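Local coordinates for epimerase family protein SDR39U1 (Homo sapiens, PDB 4B4O), which probably acts as an NADP-dependent oxidoreductase of the short-chain dehydrogenase/reductase family and binds NADPH, at residues V267-T272 against Y277-P282; T107-Y112 against N216-S221; G166-M171 against A286-I291. The protein carries 3 engineered substitutions. All blocks are in the same frame, centred on the assembly; numbering follows the deposited sequence.

Contact 1. Residues V267-T272 against Y277-P282; sequences VIPRRT and YQYSFP. Engineered in segment 267-272: Arg-270 (natural residue Gln).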
ATOM      1  N   VAL A 267      -5.606  -7.131 -11.404  1.00 13.98           N
ATOM      2  CA  VAL A 267      -6.535  -6.831 -10.329  1.00 13.97           C
ATOM      3  C   VAL A 267      -7.503  -5.738 -10.773  1.00 13.61           C
ATOM      4  O   VAL A 267      -7.085  -4.638 -11.117  1.00 12.87           O
ATOM      5  CB  VAL A 267      -5.807  -6.427  -9.017  1.00 13.52           C
ATOM      6  CG1 VAL A 267      -6.822  -6.170  -7.912  1.00 13.91           C
ATOM      7  CG2 VAL A 267      -4.846  -7.530  -8.566  1.00 14.13           C
ATOM      8  N   ILE A 268      -8.803  -6.030 -10.655  1.00 14.34           N
ATOM      9  CA  ILE A 268      -9.862  -5.051 -10.885  1.00 14.24           C
ATOM     10  C   ILE A 268     -10.373  -4.439  -9.570  1.00 14.10           C
ATOM     11  O   ILE A 268     -10.653  -5.144  -8.606  1.00 14.74           O
ATOM     12  CB  ILE A 268     -11.023  -5.701 -11.620  1.00 15.39           C
ATOM     13  CG1 ILE A 268     -10.515  -6.260 -12.945  1.00 15.92           C
ATOM     14  CG2 ILE A 268     -12.140  -4.702 -11.811  1.00 15.44           C
ATOM     15  CD1 ILE A 268     -11.468  -7.273 -13.572  1.00 17.58           C
ATOM     16  N   PRO A 269     -10.513  -3.108  -9.540  1.00 13.56           N
ATOM     17  CA  PRO A 269     -11.049  -2.423  -8.382  1.00 13.73           C
ATOM     18  C   PRO A 269     -12.557  -2.289  -8.503  1.00 14.44           C
ATOM     19  O   PRO A 269     -13.078  -1.176  -8.625  1.00 14.42           O
ATOM     20  CB  PRO A 269     -10.364  -1.061  -8.456  1.00 13.10           C
ATOM     21  CG  PRO A 269     -10.204  -0.804  -9.915  1.00 12.85           C
ATOM     22  CD  PRO A 269     -10.147  -2.151 -10.602  1.00 13.10           C
ATOM     23  N   ARG A 270     -13.250  -3.423  -8.472  1.00 15.28           N
ATOM     24  CA  ARG A 270     -14.703  -3.430  -8.678  1.00 16.18           C
ATOM     25  C   ARG A 270     -15.414  -2.757  -7.513  1.00 16.59           C
ATOM     26  O   ARG A 270     -16.169  -1.808  -7.695  1.00 16.72           O
ATOM     27  CB  ARG A 270     -15.249  -4.852  -8.869  1.00 17.35           C
ATOM     28  CG  ARG A 270     -16.676  -4.834  -9.354  1.00 18.40           C
ATOM     29  CD  ARG A 270     -17.309  -6.127  -9.824  1.00 19.90           C
ATOM     30  NE  ARG A 270     -16.351  -7.173 -10.078  1.00 20.05           N
ATOM     31  CZ  ARG A 270     -15.680  -7.337 -11.235  1.00 19.83           C
ATOM     32  NH1 ARG A 270     -15.794  -6.487 -12.246  1.00 19.43           N
ATOM     33  NH2 ARG A 270     -14.852  -8.364 -11.361  1.00 20.23           N
ATOM     34  N   ARG A 271     -15.124  -3.245  -6.316  1.00 17.03           N
ATOM     35  CA  ARG A 271     -15.735  -2.713  -5.115  1.00 17.81           C
ATOM     36  C   ARG A 271     -15.291  -1.280  -4.837  1.00 17.22           C
ATOM     37  O   ARG A 271     -16.069  -0.473  -4.335  1.00 17.88           O
ATOM     38  CB  ARG A 271     -15.504  -3.662  -3.928  1.00 18.86           C
ATOM     39  CG  ARG A 271     -16.374  -4.901  -4.060  1.00 20.11           C
ATOM     40  CD  ARG A 271     -16.449  -5.801  -2.849  1.00 21.75           C
ATOM     41  NE  ARG A 271     -16.154  -5.104  -1.610  1.00 22.18           N
ATOM     42  CZ  ARG A 271     -17.022  -4.459  -0.847  1.00 23.20           C
ATOM     43  NH1 ARG A 271     -18.297  -4.381  -1.165  1.00 23.79           N
ATOM     44  NH2 ARG A 271     -16.595  -3.870   0.254  1.00 23.85           N
ATOM     45  N   THR A 272     -14.049  -0.962  -5.181  1.00 16.20           N
ATOM     46  CA  THR A 272     -13.540   0.381  -4.985  1.00 15.90           C
ATOM     47  C   THR A 272     -14.394   1.350  -5.804  1.00 15.93           C
ATOM     48  O   THR A 272     -14.823   2.380  -5.299  1.00 16.57           O
ATOM     49  CB  THR A 272     -12.062   0.516  -5.400  1.00 14.93           C
ATOM     50  OG1 THR A 272     -11.278  -0.493  -4.764  1.00 15.01           O
ATOM     51  CG2 THR A 272     -11.509   1.870  -5.019  1.00 15.06           C
ATOM     52  N   TYR A 277     -16.033   6.268  -5.289  1.00 18.78           N
ATOM     53  CA  TYR A 277     -14.734   6.917  -5.439  1.00 18.46           C
ATOM     54  C   TYR A 277     -14.385   7.130  -6.905  1.00 17.75           C
ATOM     55  O   TYR A 277     -14.617   6.264  -7.733  1.00 17.00           O
ATOM     56  CB  TYR A 277     -13.589   6.136  -4.789  1.00 17.82           C
ATOM     57  CG  TYR A 277     -12.262   6.883  -4.913  1.00 17.74           C
ATOM     58  CD1 TYR A 277     -11.986   7.996  -4.102  1.00 19.12           C
ATOM     59  CD2 TYR A 277     -11.308   6.512  -5.861  1.00 16.58           C
ATOM     60  CE1 TYR A 277     -10.807   8.698  -4.216  1.00 19.36           C
ATOM     61  CE2 TYR A 277     -10.125   7.220  -5.987  1.00 16.71           C
ATOM     62  CZ  TYR A 277      -9.887   8.313  -5.166  1.00 18.11           C
ATOM     63  OH  TYR A 277      -8.724   9.008  -5.304  1.00 18.49           O
ATOM     64  N   GLN A 278     -13.801   8.296  -7.189  1.00 18.32           N
ATOM     65  CA  GLN A 278     -13.467   8.696  -8.547  1.00 18.17           C
ATOM     66  C   GLN A 278     -11.997   9.071  -8.651  1.00 17.96           C
ATOM     67  O   GLN A 278     -11.518   9.943  -7.951  1.00 18.89           O
ATOM     68  CB  GLN A 278     -14.366   9.839  -8.970  1.00 19.59           C
ATOM     69  CG  GLN A 278     -15.811   9.376  -9.101  1.00 19.80           C
ATOM     70  CD  GLN A 278     -16.763  10.411  -9.671  1.00 21.30           C
ATOM     71  OE1 GLN A 278     -16.949  11.467  -9.082  1.00 22.62           O
ATOM     72  NE2 GLN A 278     -17.382  10.106 -10.815  1.00 21.40           N
ATOM     73  N   TYR A 279     -11.287   8.368  -9.528  1.00 16.95           N
ATOM     74  CA  TYR A 279      -9.827   8.443  -9.611  1.00 16.60           C
ATOM     75  C   TYR A 279      -9.353   9.731 -10.262  1.00 17.78           C
ATOM     76  O   TYR A 279      -9.932  10.184 -11.248  1.00 18.48           O
ATOM     77  CB  TYR A 279      -9.280   7.266 -10.418  1.00 15.40           C
ATOM     78  CG  TYR A 279      -9.302   5.943  -9.701  1.00 14.43           C
ATOM     79  CD1 TYR A 279     -10.458   5.179  -9.642  1.00 14.31           C
ATOM     80  CD2 TYR A 279      -8.177   5.462  -9.071  1.00 13.91           C
ATOM     81  CE1 TYR A 279     -10.491   3.960  -8.997  1.00 13.78           C
ATOM     82  CE2 TYR A 279      -8.200   4.249  -8.410  1.00 13.36           C
ATOM     83  CZ  TYR A 279      -9.370   3.504  -8.380  1.00 13.34           C
ATOM     84  OH  TYR A 279      -9.387   2.285  -7.739  1.00 13.12           O
ATOM     85  N   SER A 280      -8.313  10.330  -9.679  1.00 18.31           N
ATOM     86  CA  SER A 280      -7.645  11.497 -10.273  1.00 19.67           C
ATOM     87  C   SER A 280      -6.701  11.090 -11.396  1.00 19.11           C
ATOM     88  O   SER A 280      -6.501  11.833 -12.355  1.00 20.26           O
ATOM     89  CB  SER A 280      -6.863  12.256  -9.214  1.00 20.76           C
ATOM     90  OG  SER A 280      -7.749  12.848  -8.300  1.00 21.88           O
ATOM     91  N   PHE A 281      -6.110   9.906 -11.268  1.00 17.59           N
ATOM     92  CA  PHE A 281      -5.108   9.422 -12.224  1.00 17.14           C
ATOM     93  C   PHE A 281      -5.369   7.947 -12.578  1.00 15.69           C
ATOM     94  O   PHE A 281      -4.572   7.070 -12.274  1.00 14.77           O
ATOM     95  CB  PHE A 281      -3.693   9.605 -11.635  1.00 17.26           C
ATOM     96  CG  PHE A 281      -3.363  11.018 -11.261  1.00 19.03           C
ATOM     97  CD1 PHE A 281      -3.013  11.943 -12.233  1.00 20.48           C
ATOM     98  CD2 PHE A 281      -3.397  11.428  -9.938  1.00 19.60           C
ATOM     99  CE1 PHE A 281      -2.726  13.263 -11.890  1.00 22.49           C
ATOM    100  CE2 PHE A 281      -3.109  12.732  -9.590  1.00 21.60           C
ATOM    101  CZ  PHE A 281      -2.779  13.651 -10.564  1.00 23.04           C
ATOM    102  N   PRO A 282      -6.502   7.673 -13.218  1.00 15.75           N
ATOM    103  CA  PRO A 282      -6.820   6.287 -13.583  1.00 14.79           C
ATOM    104  C   PRO A 282      -5.969   5.686 -14.723  1.00 14.77           C
ATOM    105  O   PRO A 282      -5.845   4.477 -14.809  1.00 14.05           O
ATOM    106  CB  PRO A 282      -8.283   6.390 -14.059  1.00 15.39           C
ATOM    107  CG  PRO A 282      -8.398   7.766 -14.580  1.00 16.79           C
ATOM    108  CD  PRO A 282      -7.553   8.602 -13.655  1.00 16.96           C
TER

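Contact 2. Residues T107-Y112 against N216-S221; sequences TGVAYY and NGVAPS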
ATOM      1  N   THR A 107      -3.295  -3.361   3.135  1.00 13.20           N
ATOM      2  CA  THR A 107      -2.476  -4.548   2.870  1.00 13.42           C
ATOM      3  C   THR A 107      -2.136  -4.541   1.371  1.00 12.91           C
ATOM      4  O   THR A 107      -1.947  -3.456   0.795  1.00 12.53           O
ATOM      5  CB  THR A 107      -3.164  -5.826   3.364  1.00 13.99           C
ATOM      6  OG1 THR A 107      -4.320  -6.104   2.565  1.00 13.74           O
ATOM      7  CG2 THR A 107      -3.599  -5.664   4.815  1.00 14.68           C
ATOM      8  N   GLY A 108      -2.017  -5.704   0.747  1.00 13.08           N
ATOM      9  CA  GLY A 108      -1.457  -5.764  -0.598  1.00 12.89           C
ATOM     10  C   GLY A 108      -2.126  -6.715  -1.560  1.00 12.92           C
ATOM     11  O   GLY A 108      -2.790  -7.661  -1.170  1.00 13.28           O
ATOM     12  N   VAL A 109      -1.932  -6.456  -2.840  1.00 12.73           N
ATOM     13  CA  VAL A 109      -2.473  -7.318  -3.881  1.00 12.92           C
ATOM     14  C   VAL A 109      -1.750  -8.659  -3.938  1.00 13.68           C
ATOM     15  O   VAL A 109      -2.185  -9.567  -4.649  1.00 14.07           O
ATOM     16  CB  VAL A 109      -2.432  -6.655  -5.280  1.00 12.74           C
ATOM     17  CG1 VAL A 109      -3.348  -5.446  -5.336  1.00 12.24           C
ATOM     18  CG2 VAL A 109      -1.010  -6.330  -5.678  1.00 13.05           C
ATOM     19  N   ALA A 110      -0.653  -8.790  -3.204  1.00 14.11           N
ATOM     20  CA  ALA A 110       0.028 -10.077  -3.044  1.00 15.12           C
ATOM     21  C   ALA A 110      -0.925 -11.205  -2.603  1.00 15.54           C
ATOM     22  O   ALA A 110      -0.601 -12.383  -2.752  1.00 16.50           O
ATOM     23  CB  ALA A 110       1.154  -9.929  -2.042  1.00 15.65           C
ATOM     24  N   TYR A 111      -2.077 -10.844  -2.042  1.00 15.05           N
ATOM     25  CA  TYR A 111      -3.124 -11.817  -1.704  1.00 15.62           C
ATOM     26  C   TYR A 111      -3.525 -12.683  -2.908  1.00 16.06           C
ATOM     27  O   TYR A 111      -3.838 -13.853  -2.753  1.00 17.03           O
ATOM     28  CB  TYR A 111      -4.363 -11.075  -1.168  1.00 15.15           C
ATOM     29  CG  TYR A 111      -5.461 -11.968  -0.622  1.00 16.01           C
ATOM     30  CD1 TYR A 111      -5.406 -12.445   0.682  1.00 16.80           C
ATOM     31  CD2 TYR A 111      -6.553 -12.305  -1.394  1.00 16.25           C
ATOM     32  CE1 TYR A 111      -6.395 -13.255   1.194  1.00 17.85           C
ATOM     33  CE2 TYR A 111      -7.536 -13.129  -0.900  1.00 17.31           C
ATOM     34  CZ  TYR A 111      -7.455 -13.590   0.408  1.00 18.12           C
ATOM     35  OH  TYR A 111      -8.445 -14.399   0.923  1.00 19.42           O
ATOM     36  N   TYR A 112      -3.547 -12.078  -4.094  1.00 15.49           N
ATOM     37  CA  TYR A 112      -4.007 -12.752  -5.308  1.00 15.96           C
ATOM     38  C   TYR A 112      -2.854 -13.463  -6.032  1.00 16.70           C
ATOM     39  O   TYR A 112      -1.778 -12.904  -6.216  1.00 16.52           O
ATOM     40  CB  TYR A 112      -4.701 -11.766  -6.257  1.00 15.28           C
ATOM     41  CG  TYR A 112      -5.728 -10.893  -5.578  1.00 14.71           C
ATOM     42  CD1 TYR A 112      -6.876 -11.429  -5.024  1.00 15.24           C
ATOM     43  CD2 TYR A 112      -5.537  -9.520  -5.485  1.00 13.88           C
ATOM     44  CE1 TYR A 112      -7.803 -10.622  -4.391  1.00 14.99           C
ATOM     45  CE2 TYR A 112      -6.468  -8.698  -4.860  1.00 13.57           C
ATOM     46  CZ  TYR A 112      -7.595  -9.255  -4.314  1.00 14.14           C
ATOM     47  OH  TYR A 112      -8.515  -8.429  -3.715  1.00 14.09           O
ATOM     48  N   ASN A 216      -9.865  -2.890  -3.551  1.00 13.97           N
ATOM     49  CA  ASN A 216      -8.586  -3.040  -4.244  1.00 13.52           C
ATOM     50  C   ASN A 216      -8.049  -1.673  -4.546  1.00 13.16           C
ATOM     51  O   ASN A 216      -8.672  -0.909  -5.282  1.00 13.26           O
ATOM     52  CB  ASN A 216      -8.716  -3.867  -5.531  1.00 13.65           C
ATOM     53  CG  ASN A 216      -8.805  -5.359  -5.269  1.00 14.12           C
ATOM     54  OD1 ASN A 216      -8.244  -5.871  -4.290  1.00 14.20           O
ATOM     55  ND2 ASN A 216      -9.513  -6.070  -6.143  1.00 14.62           N
ATOM     56  N   GLY A 217      -6.919  -1.350  -3.934  1.00 12.94           N
ATOM     57  CA  GLY A 217      -6.269  -0.061  -4.124  1.00 12.75           C
ATOM     58  C   GLY A 217      -5.385  -0.024  -5.361  1.00 12.38           C
ATOM     59  O   GLY A 217      -4.150   0.056  -5.261  1.00 12.21           O
ATOM     60  N   VAL A 218      -6.032  -0.132  -6.518  1.00 12.39           N
ATOM     61  CA  VAL A 218      -5.362  -0.142  -7.822  1.00 12.17           C
ATOM     62  C   VAL A 218      -6.108   0.753  -8.791  1.00 12.40           C
ATOM     63  O   VAL A 218      -7.330   0.933  -8.658  1.00 12.82           O
ATOM     64  CB  VAL A 218      -5.235  -1.560  -8.402  1.00 12.25           C
ATOM     65  CG1 VAL A 218      -4.388  -2.387  -7.455  1.00 12.23           C
ATOM     66  CG2 VAL A 218      -6.592  -2.223  -8.644  1.00 12.72           C
ATOM     67  N   ALA A 219      -5.366   1.360  -9.714  1.00 12.26           N
ATOM     68  CA  ALA A 219      -5.973   2.148 -10.782  1.00 12.65           C
ATOM     69  C   ALA A 219      -6.675   1.147 -11.662  1.00 12.97           C
ATOM     70  O   ALA A 219      -6.240   0.003 -11.759  1.00 12.79           O
ATOM     71  CB  ALA A 219      -4.931   2.915 -11.582  1.00 12.50           C
ATOM     72  N   PRO A 220      -7.783   1.539 -12.282  1.00 13.64           N
ATOM     73  CA  PRO A 220      -8.482   0.608 -13.169  1.00 14.20           C
ATOM     74  C   PRO A 220      -7.722   0.547 -14.475  1.00 14.24           C
ATOM     75  O   PRO A 220      -8.161   1.091 -15.479  1.00 14.90           O
ATOM     76  CB  PRO A 220      -9.856   1.255 -13.346  1.00 15.10           C
ATOM     77  CG  PRO A 220      -9.578   2.723 -13.203  1.00 15.09           C
ATOM     78  CD  PRO A 220      -8.425   2.863 -12.241  1.00 14.16           C
ATOM     79  N   SER A 221      -6.579  -0.118 -14.448  1.00 13.68           N
ATOM     80  CA  SER A 221      -5.669  -0.143 -15.578  1.00 13.67           C
ATOM     81  C   SER A 221      -5.246  -1.580 -15.826  1.00 13.78           C
ATOM     82  O   SER A 221      -5.393  -2.434 -14.956  1.00 13.70           O
ATOM     83  CB  SER A 221      -4.455   0.744 -15.262  1.00 13.02           C
ATOM     84  OG  SER A 221      -3.345   0.494 -16.098  1.00 12.91           O
TER

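Contact 3. Residues G166-M171 against A286-I291; sequences GAMGHM and AALKEI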
ATOM      1  N   GLY A 166       8.699   5.534  -1.867  1.00 17.64           N
ATOM      2  CA  GLY A 166       8.190   4.278  -2.405  1.00 16.66           C
ATOM      3  C   GLY A 166       9.076   3.718  -3.488  1.00 16.39           C
ATOM      4  O   GLY A 166      10.285   3.930  -3.489  1.00 17.17           O
ATOM      5  N   ALA A 167       8.459   2.996  -4.419  1.00 15.40           N
ATOM      6  CA  ALA A 167       9.205   2.354  -5.510  1.00 15.20           C
ATOM      7  C   ALA A 167       9.899   3.401  -6.384  1.00 15.22           C
ATOM      8  O   ALA A 167      11.010   3.176  -6.829  1.00 15.65           O
ATOM      9  CB  ALA A 167       8.310   1.446  -6.342  1.00 14.32           C
HETATM   10  N   MSE A 168       9.262   4.547  -6.613  1.00 14.91           N
HETATM   11  CA  MSE A 168       9.862   5.607  -7.444  1.00 15.07           C
HETATM   12  C   MSE A 168      11.158   6.129  -6.842  1.00 16.23           C
HETATM   13  O   MSE A 168      12.057   6.539  -7.553  1.00 16.53           O
HETATM   14  CB  MSE A 168       8.879   6.764  -7.645  1.00 14.84           C
HETATM   15  CG  MSE A 168       7.729   6.358  -8.553  1.00 13.88           C
HETATM   16 SE   MSE A 168       8.385   6.215 -10.384  0.75 13.50          SE
HETATM   17  CE  MSE A 168       7.052   5.041 -11.171  1.00 12.60           C
ATOM     18  N   GLY A 169      11.263   6.116  -5.523  1.00 17.02           N
ATOM     19  CA  GLY A 169      12.527   6.426  -4.886  1.00 18.36           C
ATOM     20  C   GLY A 169      13.683   5.629  -5.477  1.00 18.63           C
ATOM     21  O   GLY A 169      14.756   6.164  -5.656  1.00 19.49           O
ATOM     22  N   HIS A 170      13.467   4.348  -5.762  1.00 18.06           N
ATOM     23  CA  HIS A 170      14.495   3.490  -6.345  1.00 18.44           C
ATOM     24  C   HIS A 170      14.633   3.576  -7.846  1.00 17.70           C
ATOM     25  O   HIS A 170      15.725   3.331  -8.391  1.00 18.29           O
ATOM     26  CB  HIS A 170      14.230   2.034  -5.976  1.00 18.45           C
ATOM     27  CG  HIS A 170      14.358   1.749  -4.499  1.00 19.53           C
ATOM     28  ND1 HIS A 170      15.551   1.892  -3.821  1.00 21.09           N
ATOM     29  CD2 HIS A 170      13.412   1.304  -3.569  1.00 19.39           C
ATOM     30  CE1 HIS A 170      15.363   1.579  -2.521  1.00 21.94           C
ATOM     31  NE2 HIS A 170      14.043   1.218  -2.361  1.00 20.84           N
HETATM   32  N   MSE A 171      13.543   3.904  -8.538  1.00 16.56           N
HETATM   33  CA  MSE A 171      13.505   3.807 -10.001  1.00 15.88           C
HETATM   34  C   MSE A 171      13.785   5.102 -10.720  1.00 15.92           C
HETATM   35  O   MSE A 171      14.207   5.100 -11.874  1.00 15.78           O
HETATM   36  CB  MSE A 171      12.116   3.345 -10.429  1.00 14.83           C
HETATM   37  CG  MSE A 171      11.927   1.831 -10.279  1.00 14.80           C
HETATM   38 SE   MSE A 171      10.165   1.274 -11.002  0.75 13.67          SE
HETATM   39  CE  MSE A 171       9.100   2.129  -9.570  1.00 13.49           C
ATOM     40  N   ALA A 286      -1.154   9.474 -17.537  1.00 20.21           N
ATOM     41  CA  ALA A 286      -1.461  10.682 -16.774  1.00 21.07           C
ATOM     42  C   ALA A 286      -0.768  10.647 -15.416  1.00 20.22           C
ATOM     43  O   ALA A 286      -0.296  11.676 -14.950  1.00 21.49           O
ATOM     44  CB  ALA A 286      -2.962  10.851 -16.612  1.00 21.03           C
ATOM     45  N   ALA A 287      -0.722   9.466 -14.796  1.00 18.39           N
ATOM     46  CA  ALA A 287      -0.091   9.299 -13.499  1.00 17.75           C
ATOM     47  C   ALA A 287       1.404   9.586 -13.570  1.00 18.48           C
ATOM     48  O   ALA A 287       1.928  10.361 -12.763  1.00 19.42           O
ATOM     49  CB  ALA A 287      -0.350   7.909 -12.954  1.00 15.99           C
ATOM     50  N   LEU A 288       2.090   8.980 -14.533  1.00 18.30           N
ATOM     51  CA  LEU A 288       3.546   9.143 -14.651  1.00 19.01           C
ATOM     52  C   LEU A 288       3.935  10.543 -15.105  1.00 21.23           C
ATOM     53  O   LEU A 288       4.970  11.061 -14.717  1.00 22.23           O
ATOM     54  CB  LEU A 288       4.150   8.059 -15.547  1.00 18.40           C
ATOM     55  CG  LEU A 288       3.982   6.634 -14.969  1.00 16.55           C
ATOM     56  CD1 LEU A 288       4.653   5.601 -15.869  1.00 16.34           C
ATOM     57  CD2 LEU A 288       4.526   6.489 -13.566  1.00 16.03           C
ATOM     58  N   LYS A 289       3.064  11.169 -15.879  1.00 22.23           N
ATOM     59  CA  LYS A 289       3.240  12.563 -16.297  1.00 24.71           C
ATOM     60  C   LYS A 289       3.209  13.535 -15.089  1.00 25.63           C
ATOM     61  O   LYS A 289       4.027  14.451 -15.023  1.00 27.59           O
ATOM     62  CB  LYS A 289       2.182  12.930 -17.346  1.00 25.69           C
ATOM     63  CG  LYS A 289       2.211  14.355 -17.879  1.00 28.60           C
ATOM     64  CD  LYS A 289       1.310  14.483 -19.113  1.00 29.70           C
ATOM     65  CE  LYS A 289       0.632  15.851 -19.280  1.00 32.22           C
ATOM     66  NZ  LYS A 289       1.529  16.975 -19.642  1.00 35.16           N
ATOM     67  N   GLU A 290       2.295  13.321 -14.139  1.00 24.48           N
ATOM     68  CA  GLU A 290       2.275  14.100 -12.899  1.00 25.45           C
ATOM     69  C   GLU A 290       3.591  13.954 -12.137  1.00 25.62           C
ATOM     70  O   GLU A 290       4.190  14.938 -11.705  1.00 27.70           O
ATOM     71  CB  GLU A 290       1.113  13.651 -11.999  1.00 24.08           C
ATOM     72  CG  GLU A 290       0.835  14.537 -10.779  1.00 25.50           C
ATOM     73  CD  GLU A 290       1.796  14.331  -9.590  1.00 25.62           C
ATOM     74  OE1 GLU A 290       2.265  13.196  -9.340  1.00 23.87           O
ATOM     75  OE2 GLU A 290       2.048  15.331  -8.866  1.00 27.78           O
ATOM     76  N   ILE A 291       4.031  12.715 -11.970  1.00 23.66           N
ATOM     77  CA  ILE A 291       5.269  12.428 -11.260  1.00 23.75           C
ATOM     78  C   ILE A 291       6.470  13.065 -11.950  1.00 25.52           C
ATOM     79  O   ILE A 291       7.312  13.661 -11.305  1.00 27.07           O
ATOM     80  CB  ILE A 291       5.491  10.906 -11.113  1.00 21.48           C
ATOM     81  CG1 ILE A 291       4.473  10.312 -10.131  1.00 20.21           C
ATOM     82  CG2 ILE A 291       6.908  10.586 -10.667  1.00 21.78           C
ATOM     83  CD1 ILE A 291       4.473   8.791 -10.137  1.00 18.20           C
TER

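Contact 1. Residues V267-T272 against Y277-P282
Thr-272 and Tyr-279 bury the most surface here, and they meet through the methyl of one and the hydroxyl end of the other. Tyr-279 runs toward the segment 267-272, and its OH arrives 3.5 Å from Thr-272 CG2, the two side chains lying at about a right angle. Thr-272 can offer that methyl because OG1 is turned beside the backbone N (chi1 -52°), which leaves CG2 anti to it; OG1 hydrogen-bonds to Asn-216 O. The same tyrosine oxygen also sits 3.6 Å from Pro-269 CB, roughly at right angles to the direction of the methyl. This is apolar contact around a polar atom: no hydrogen bond joins the two segments, and the hydroxyl's own partner is Val-218 O, by a weak bond. Pro-269, centre of an inverse gamma turn, holds the N-cap position of helix 270-274, so the pairing sets the start of this short helix against the loop that leads on to helix 284-293, within the DUF1731 region. Tyr-277 comes next. Its CB is 4.0 Å from Thr-272 O, while its ring swings away and covers Tyr-279 from one face, CE2 standing 3.9 Å above the centre of that ring. At the far end Tyr-277 OH hydrogen-bonds to Asp-197 OD1, at the start of helix 195-207.

Contact 2. Residues T107-Y112 against N216-S221
Tyr-112 reaches across to Asn-216 and makes the one hydrogen bond between the two segments. Outward from CB, with CG anti to the carbonyl carbon (chi1 -48°), the ring is sent toward the strand end 216-217. On one flank CD1 lies in the plane of the neighbouring Tyr-111 ring, at its edge. On the other, CE2 comes within 3.4 Å of Asn-216 OD1, and CZ is equally near. The tip, OH, donates to Asn-216 OD1 at 2.6 Å. The carbonyl oxygen lies at the ring edge, near its plane, yet the ring and amide planes stand 86° apart. Seen from the amide, the hydroxyl sits in the carbonyl plane on a lone pair, with a C=O...donor angle of 122°. Arg-156 NH1 is also hydrogen-bonded to this OH, and Asn-216 ND2 is taken up by Ile-268 O, so both ends of the buried amide have partners that fix how it is turned. A phenylalanine in place of Tyr-112 would probably leave Asn-216 OD1 and Arg-156 NH1 without their common mate and the amide less firmly oriented. Beside this polar link, Val-109 CG1 touches Val-218 CG1 at 3.9 Å, the two valines inclined to each other in a small apolar patch. Strands 102-108 and 213-217 both pair with strand 151-161, which runs between them; Val-109 and Gly-217 bond through their backbones to Ser-157 and Arg-156 of it. The contact therefore bridges a middle strand at the ends of its two neighbours, near the bound NADPH, which touches Thr-107: the cofactor-binding C-terminal end of a Rossmann-fold parallel sheet.

Contact 3. Residues G166-M171 against A286-I291
Met-168, present as selenomethionine, carries the whole contact from its side, and what it makes is purely apolar. Its terminal methyl CE lies 3.8 Å from Leu-288 CD2, the two side chains at about a right angle, so that one methyl of the leucine fork meets the end of the longer chain. Further back, CG of Met-168 faces Ile-291 CD1 at a looser 4.4 Å. CG, placed by chi1, lies toward the isoleucine; the bend at chi2 (-72°) then turns SE and CE toward the leucine one helical turn earlier. Leu-161 of strand 151-161 touches all three residues from the sheet side, and Phe-232 of helix 225-236 packs on both Met-168 and Leu-288.

Backbone bonding stays inside each helix: Glu-290 N to Ala-286 O and Ile-291 N to Ala-287 O keep the second one regular. No polar bond crosses the interface. The charged groups of helix 284-293 find partners of their own, Glu-290 OE1 with His-194 NE2 and Lys-289 NZ in a salt bridge with Glu-293.

With the nearest CA atoms, of Met-168 and Ile-291, 9.1 Å apart, this is helix-on-helix packing through side-chain ends, joining helix 166-176, which follows strand 151-161 of the Rossmann-fold sheet, to helix 284-293 of the C-terminal DUF1731 region.

Following the chain from the N terminus, contact 2 opens at 107-112 and contact 3 opens at 166-171, inside the loop that contact 2 closes at 216-221. Contact 3 closes only at 286-291, so these two cross; it joins helix 166-176 of the Rossmann part to helix 284-293 of the C-terminal region. Contact 1, with just four residues between its segments, lies wholly inside the long loop of contact 3 and comes in series after contact 2. Contacts 1 and 2 abut through Val-267, which packs on Asn-216 and Val-218, placing the C-terminal region against the strand ends. Phe-281 meets Ala-287 and Glu-290, linking contacts 1 and 3. Contacts 2 and 3 do not touch.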